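Local coordinates for fatty acid-binding protein homolog 1 (Echinococcus granulosus, PDB 1O8V) that binds long-chain fatty acids such as palmitate inside a beta-barrel and has been implicated in lipid acquisition, storage and transport, at residues A[6-17]-A[124-134]. Residues are numbered along the deposited sequence; the frame is centred on the assembly and turned at random.
Sequences LGTWKMEKSEGF and VVCVRTYSKVA. With PLM (palmitic acid), chain B.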
loop_
_atom_site.group_PDB
_atom_site.type_symbol
_atom_site.label_atom_id
_atom_site.label_comp_id
_atom_site.label_asym_id
_atom_site.label_seq_id
_atom_site.Cartn_x
_atom_site.Cartn_y
_atom_site.Cartn_z
ATOM N N LEU A 6 1.893 -9.594 -9.324
ATOM C CA LEU A 6 1.817 -8.925 -10.612
ATOM C C LEU A 6 0.397 -8.893 -11.166
ATOM O O LEU A 6 -0.339 -9.885 -11.093
ATOM C CB LEU A 6 2.776 -9.571 -11.635
ATOM C CG LEU A 6 4.260 -9.518 -11.225
ATOM C CD1 LEU A 6 5.146 -10.178 -12.294
ATOM C CD2 LEU A 6 4.735 -8.089 -10.941
ATOM N N GLY A 7 0.013 -7.737 -11.703
ATOM C CA GLY A 7 -1.278 -7.570 -12.342
ATOM C C GLY A 7 -2.057 -6.400 -11.771
ATOM O O GLY A 7 -1.491 -5.502 -11.118
ATOM N N THR A 8 -3.353 -6.395 -12.055
ATOM C CA THR A 8 -4.242 -5.320 -11.656
ATOM C C THR A 8 -5.226 -5.861 -10.621
ATOM O O THR A 8 -5.790 -6.949 -10.784
ATOM C CB THR A 8 -4.979 -4.788 -12.882
ATOM O OG1 THR A 8 -4.026 -4.207 -13.771
ATOM C CG2 THR A 8 -5.930 -3.618 -12.508
ATOM N N TRP A 9 -5.433 -5.088 -9.557
ATOM C CA TRP A 9 -6.258 -5.467 -8.423
ATOM C C TRP A 9 -7.205 -4.322 -8.026
ATOM O O TRP A 9 -6.775 -3.171 -7.891
ATOM C CB TRP A 9 -5.361 -5.751 -7.211
ATOM C CG TRP A 9 -4.281 -6.762 -7.440
ATOM C CD1 TRP A 9 -3.028 -6.533 -7.914
ATOM C CD2 TRP A 9 -4.372 -8.180 -7.223
ATOM N NE1 TRP A 9 -2.330 -7.717 -7.991
ATOM C CE2 TRP A 9 -3.136 -8.738 -7.579
ATOM C CE3 TRP A 9 -5.374 -9.027 -6.761
ATOM C CZ2 TRP A 9 -2.861 -10.115 -7.459
ATOM C CZ3 TRP A 9 -5.117 -10.401 -6.660
ATOM C CH2 TRP A 9 -3.872 -10.931 -7.010
ATOM N N LYS A 10 -8.463 -4.647 -7.769
ATOM C CA LYS A 10 -9.493 -3.644 -7.468
ATOM C C LYS A 10 -9.912 -3.746 -6.005
ATOM O O LYS A 10 -10.256 -4.810 -5.530
ATOM C CB LYS A 10 -10.721 -3.833 -8.375
ATOM C CG LYS A 10 -11.917 -2.956 -8.026
ATOM C CD LYS A 10 -11.537 -1.490 -7.995
ATOM C CE LYS A 10 -12.628 -0.614 -7.407
ATOM N NZ LYS A 10 -12.469 0.776 -7.891
ATOM N N MET A 11 -9.895 -2.646 -5.259
ATOM C CA MET A 11 -10.243 -2.754 -3.838
ATOM C C MET A 11 -11.739 -2.969 -3.659
ATOM O O MET A 11 -12.563 -2.218 -4.228
ATOM C CB MET A 11 -9.788 -1.526 -3.030
ATOM C CG MET A 11 -9.784 -1.852 -1.535
ATOM S SD MET A 11 -9.618 -0.421 -0.470
ATOM C CE MET A 11 -11.159 0.159 -0.557
ATOM N N GLU A 12 -12.081 -4.007 -2.906
ATOM C CA GLU A 12 -13.463 -4.397 -2.633
ATOM C C GLU A 12 -13.974 -3.912 -1.289
ATOM O O GLU A 12 -15.122 -3.453 -1.183
ATOM C CB GLU A 12 -13.570 -5.930 -2.702
ATOM C CG GLU A 12 -13.260 -6.502 -4.082
ATOM C CD GLU A 12 -14.410 -6.348 -5.070
ATOM O OE1 GLU A 12 -15.487 -5.823 -4.682
ATOM O OE2 GLU A 12 -14.234 -6.770 -6.231
ATOM N N LYS A 13 -13.154 -4.049 -0.250
ATOM C CA LYS A 13 -13.526 -3.620 1.088
ATOM C C LYS A 13 -12.302 -3.113 1.836
ATOM O O LYS A 13 -11.164 -3.453 1.505
ATOM C CB LYS A 13 -14.210 -4.745 1.889
ATOM C CG LYS A 13 -13.632 -6.073 1.695
ATOM C CD LYS A 13 -14.518 -7.190 2.236
ATOM C CE LYS A 13 -13.721 -8.486 2.324
ATOM N NZ LYS A 13 -14.501 -9.585 2.973
ATOM N N SER A 14 -12.581 -2.320 2.847
ATOM C CA SER A 14 -11.565 -1.770 3.728
ATOM C C SER A 14 -12.111 -1.667 5.147
ATOM O O SER A 14 -13.253 -1.226 5.373
ATOM C CB SER A 14 -11.148 -0.399 3.204
ATOM O OG SER A 14 -10.215 0.201 4.089
ATOM N N GLU A 15 -11.311 -2.080 6.131
ATOM C CA GLU A 15 -11.694 -1.961 7.514
ATOM C C GLU A 15 -10.535 -1.357 8.280
ATOM O O GLU A 15 -9.392 -1.751 8.061
ATOM C CB GLU A 15 -12.055 -3.337 8.090
ATOM C CG GLU A 15 -13.362 -3.875 7.528
ATOM C CD GLU A 15 -13.667 -5.321 7.912
ATOM O OE1 GLU A 15 -12.810 -5.983 8.553
ATOM O OE2 GLU A 15 -14.779 -5.798 7.558
ATOM N N GLY A 16 -10.817 -0.361 9.114
ATOM C CA GLY A 16 -9.813 0.241 9.969
ATOM C C GLY A 16 -8.897 1.286 9.370
ATOM O O GLY A 16 -8.004 1.804 10.042
ATOM N N PHE A 17 -9.093 1.605 8.099
ATOM C CA PHE A 17 -8.244 2.606 7.460
ATOM C C PHE A 17 -8.419 3.974 8.095
ATOM O O PHE A 17 -7.461 4.763 8.126
ATOM C CB PHE A 17 -8.546 2.700 5.963
ATOM C CG PHE A 17 -7.465 3.361 5.135
ATOM C CD1 PHE A 17 -6.163 2.915 5.183
ATOM C CD2 PHE A 17 -7.789 4.379 4.251
ATOM C CE1 PHE A 17 -5.201 3.473 4.375
ATOM C CE2 PHE A 17 -6.822 4.973 3.454
ATOM C CZ PHE A 17 -5.544 4.515 3.508
ATOM N N VAL A 124 -2.710 -0.272 15.852
ATOM C CA VAL A 124 -3.846 -0.123 14.944
ATOM C C VAL A 124 -3.716 -1.032 13.762
ATOM O O VAL A 124 -2.631 -1.129 13.177
ATOM C CB VAL A 124 -3.964 1.333 14.445
ATOM C CG1 VAL A 124 -5.184 1.491 13.530
ATOM C CG2 VAL A 124 -4.045 2.313 15.618
ATOM N N VAL A 125 -4.797 -1.733 13.437
ATOM C CA VAL A 125 -4.819 -2.686 12.352
ATOM C C VAL A 125 -5.917 -2.366 11.336
ATOM O O VAL A 125 -7.069 -2.133 11.697
ATOM C CB VAL A 125 -5.035 -4.131 12.851
ATOM C CG1 VAL A 125 -4.941 -5.096 11.708
ATOM C CG2 VAL A 125 -4.044 -4.478 13.934
ATOM N N CYS A 126 -5.528 -2.351 10.061
ATOM C CA CYS A 126 -6.456 -2.152 8.963
ATOM C C CYS A 126 -6.259 -3.298 7.975
ATOM O O CYS A 126 -5.149 -3.757 7.754
ATOM C CB CYS A 126 -6.152 -0.802 8.295
ATOM S SG CYS A 126 -6.628 -0.676 6.559
ATOM N N VAL A 127 -7.351 -3.779 7.385
ATOM C CA VAL A 127 -7.253 -4.748 6.310
ATOM C C VAL A 127 -8.050 -4.246 5.115
ATOM O O VAL A 127 -9.224 -3.901 5.270
ATOM C CB VAL A 127 -7.781 -6.150 6.715
ATOM C CG1 VAL A 127 -7.502 -7.099 5.593
ATOM C CG2 VAL A 127 -7.133 -6.630 8.003
ATOM N N ARG A 128 -7.394 -4.211 3.958
ATOM C CA ARG A 128 -7.973 -3.818 2.668
ATOM C C ARG A 128 -7.896 -4.976 1.703
ATOM O O ARG A 128 -6.811 -5.514 1.446
ATOM C CB ARG A 128 -7.245 -2.594 2.121
ATOM C CG ARG A 128 -7.554 -1.356 2.956
ATOM C CD ARG A 128 -6.496 -0.280 2.896
ATOM N NE ARG A 128 -6.510 0.550 1.697
ATOM C CZ ARG A 128 -7.356 1.532 1.426
ATOM N NH1 ARG A 128 -8.436 1.765 2.163
ATOM N NH2 ARG A 128 -7.151 2.255 0.317
ATOM N N THR A 129 -9.067 -5.401 1.205
ATOM C CA THR A 129 -9.165 -6.599 0.382
ATOM C C THR A 129 -9.454 -6.231 -1.059
ATOM O O THR A 129 -10.390 -5.471 -1.332
ATOM C CB THR A 129 -10.291 -7.476 0.925
ATOM O OG1 THR A 129 -10.046 -7.763 2.307
ATOM C CG2 THR A 129 -10.336 -8.816 0.215
ATOM N N TYR A 130 -8.670 -6.801 -1.959
ATOM C CA TYR A 130 -8.724 -6.505 -3.384
ATOM C C TYR A 130 -9.039 -7.777 -4.157
ATOM O O TYR A 130 -8.683 -8.869 -3.725
ATOM C CB TYR A 130 -7.362 -6.031 -3.881
ATOM C CG TYR A 130 -6.854 -4.694 -3.376
ATOM C CD1 TYR A 130 -6.352 -4.546 -2.089
ATOM C CD2 TYR A 130 -6.847 -3.593 -4.212
ATOM C CE1 TYR A 130 -5.858 -3.313 -1.651
ATOM C CE2 TYR A 130 -6.355 -2.373 -3.785
ATOM C CZ TYR A 130 -5.883 -2.230 -2.512
ATOM O OH TYR A 130 -5.413 -0.986 -2.161
ATOM N N SER A 131 -9.686 -7.620 -5.305
ATOM C CA SER A 131 -9.971 -8.737 -6.214
ATOM C C SER A 131 -9.133 -8.562 -7.477
ATOM O O SER A 131 -8.921 -7.452 -7.937
ATOM C CB SER A 131 -11.463 -8.754 -6.546
ATOM O OG SER A 131 -11.818 -7.551 -7.217
ATOM N N LYS A 132 -8.683 -9.660 -8.065
ATOM C CA LYS A 132 -7.909 -9.617 -9.281
ATOM C C LYS A 132 -8.779 -9.227 -10.485
ATOM O O LYS A 132 -9.870 -9.776 -10.684
ATOM C CB LYS A 132 -7.266 -10.994 -9.502
ATOM C CG LYS A 132 -6.086 -10.936 -10.400
ATOM C CD LYS A 132 -5.238 -12.210 -10.374
ATOM C CE LYS A 132 -3.749 -11.904 -10.567
ATOM N NZ LYS A 132 -3.447 -10.821 -11.574
ATOM N N VAL A 133 -8.310 -8.265 -11.264
ATOM C CA VAL A 133 -9.012 -7.823 -12.467
ATOM C C VAL A 133 -8.424 -8.546 -13.673
ATOM O O VAL A 133 -9.149 -9.103 -14.513
ATOM C CB VAL A 133 -8.860 -6.304 -12.665
ATOM C CG1 VAL A 133 -9.562 -5.865 -13.950
ATOM C CG2 VAL A 133 -9.402 -5.548 -11.437
ATOM N N ALA A 134 -7.104 -8.491 -13.769
ATOM C CA ALA A 134 -6.357 -9.196 -14.801
ATOM C C ALA A 134 -4.946 -9.527 -14.308
ATOM O O ALA A 134 -4.471 -8.849 -13.388
ATOM C CB ALA A 134 -6.302 -8.344 -16.030
ATOM O OXT ALA A 134 -4.270 -10.462 -14.788
HETATM C C1 PLM B . -3.066 -0.430 0.349
HETATM O O1 PLM B . -4.334 -0.621 0.183
HETATM O O2 PLM B . -2.265 -0.898 -0.588
HETATM C C2 PLM B . -2.587 0.299 1.601
HETATM C C3 PLM B . -1.706 1.500 1.291
HETATM C C4 PLM B . -1.457 2.270 2.590
HETATM C C5 PLM B . -0.481 3.417 2.356
HETATM C C6 PLM B . -0.082 4.147 3.648
HETATM C C7 PLM B . -1.207 4.869 4.394
HETATM C C8 PLM B . -1.318 6.293 3.908
HETATM C C9 PLM B . -2.506 7.059 4.465
HETATM C CA PLM B . -2.965 8.099 3.459
HETATM C CB PLM B . -4.430 8.012 3.119
HETATM C CC PLM B . -4.874 8.973 2.018
HETATM C CD PLM B . -5.943 8.351 1.147
HETATM C CE PLM B . -5.451 7.800 -0.181
HETATM C CF PLM B . -6.576 7.066 -0.904
HETATM C CG PLM B . -6.169 6.467 -2.247
HETATM O O HOH W 1 -10.882 -5.822 4.013
#
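R128 is sandwiched between M11 and F17 on the palmitate side of an antiparallel strand pair, 7-15 against 124-132. The sulfur of M11 sits over the centre of one guanidinium face, M11 SD to R128 CZ being 3.5 Å; the F17 ring covers the opposite face, its plane turned 22° from the guanidinium, a stacked cation-pi contact. A bend at chi3 (78°) turns the group into this slot. There NH1 donates to S14 OG, 17° out of the guanidinium plane, while R128 NE reaches palmitate O1 at 2.9 Å. Y130 OH donates to the same O1 at 2.6 Å, and M11 CB lies over the Y130 ring, with Y130 CE2 3.6 Å away. M11 thus backs both ligand-binding side chains, which with R108 hold the palmitate carboxylate as in other fatty-acid-binding proteins. On this same face, toward the C-terminus, K132 drapes its aliphatic chain over the buried W9 six-membered ring, with CG over the ring face.

The outward face is looser. K13 merely runs alongside T129 (K13 CG to T129 CB 3.7 Å), T129 OG1 bonds to K116 NZ and shares a water with V127 O, and exposed E12 accepts from S131 OG through the anti lone pair of OE2 (2.7 Å). A classic bulge lies here: T129 O accepts from both E12 N and K13 N, shifting the register by one.

Pairing these near-terminal strands helps close the barrel. Strand 40-47 flanks 7-15, strand 114-121 flanks 124-132, P39 touches M11, R128 and Y130, and G16 holds the N-cap position before helix 17-24, whose I20 packs on C126.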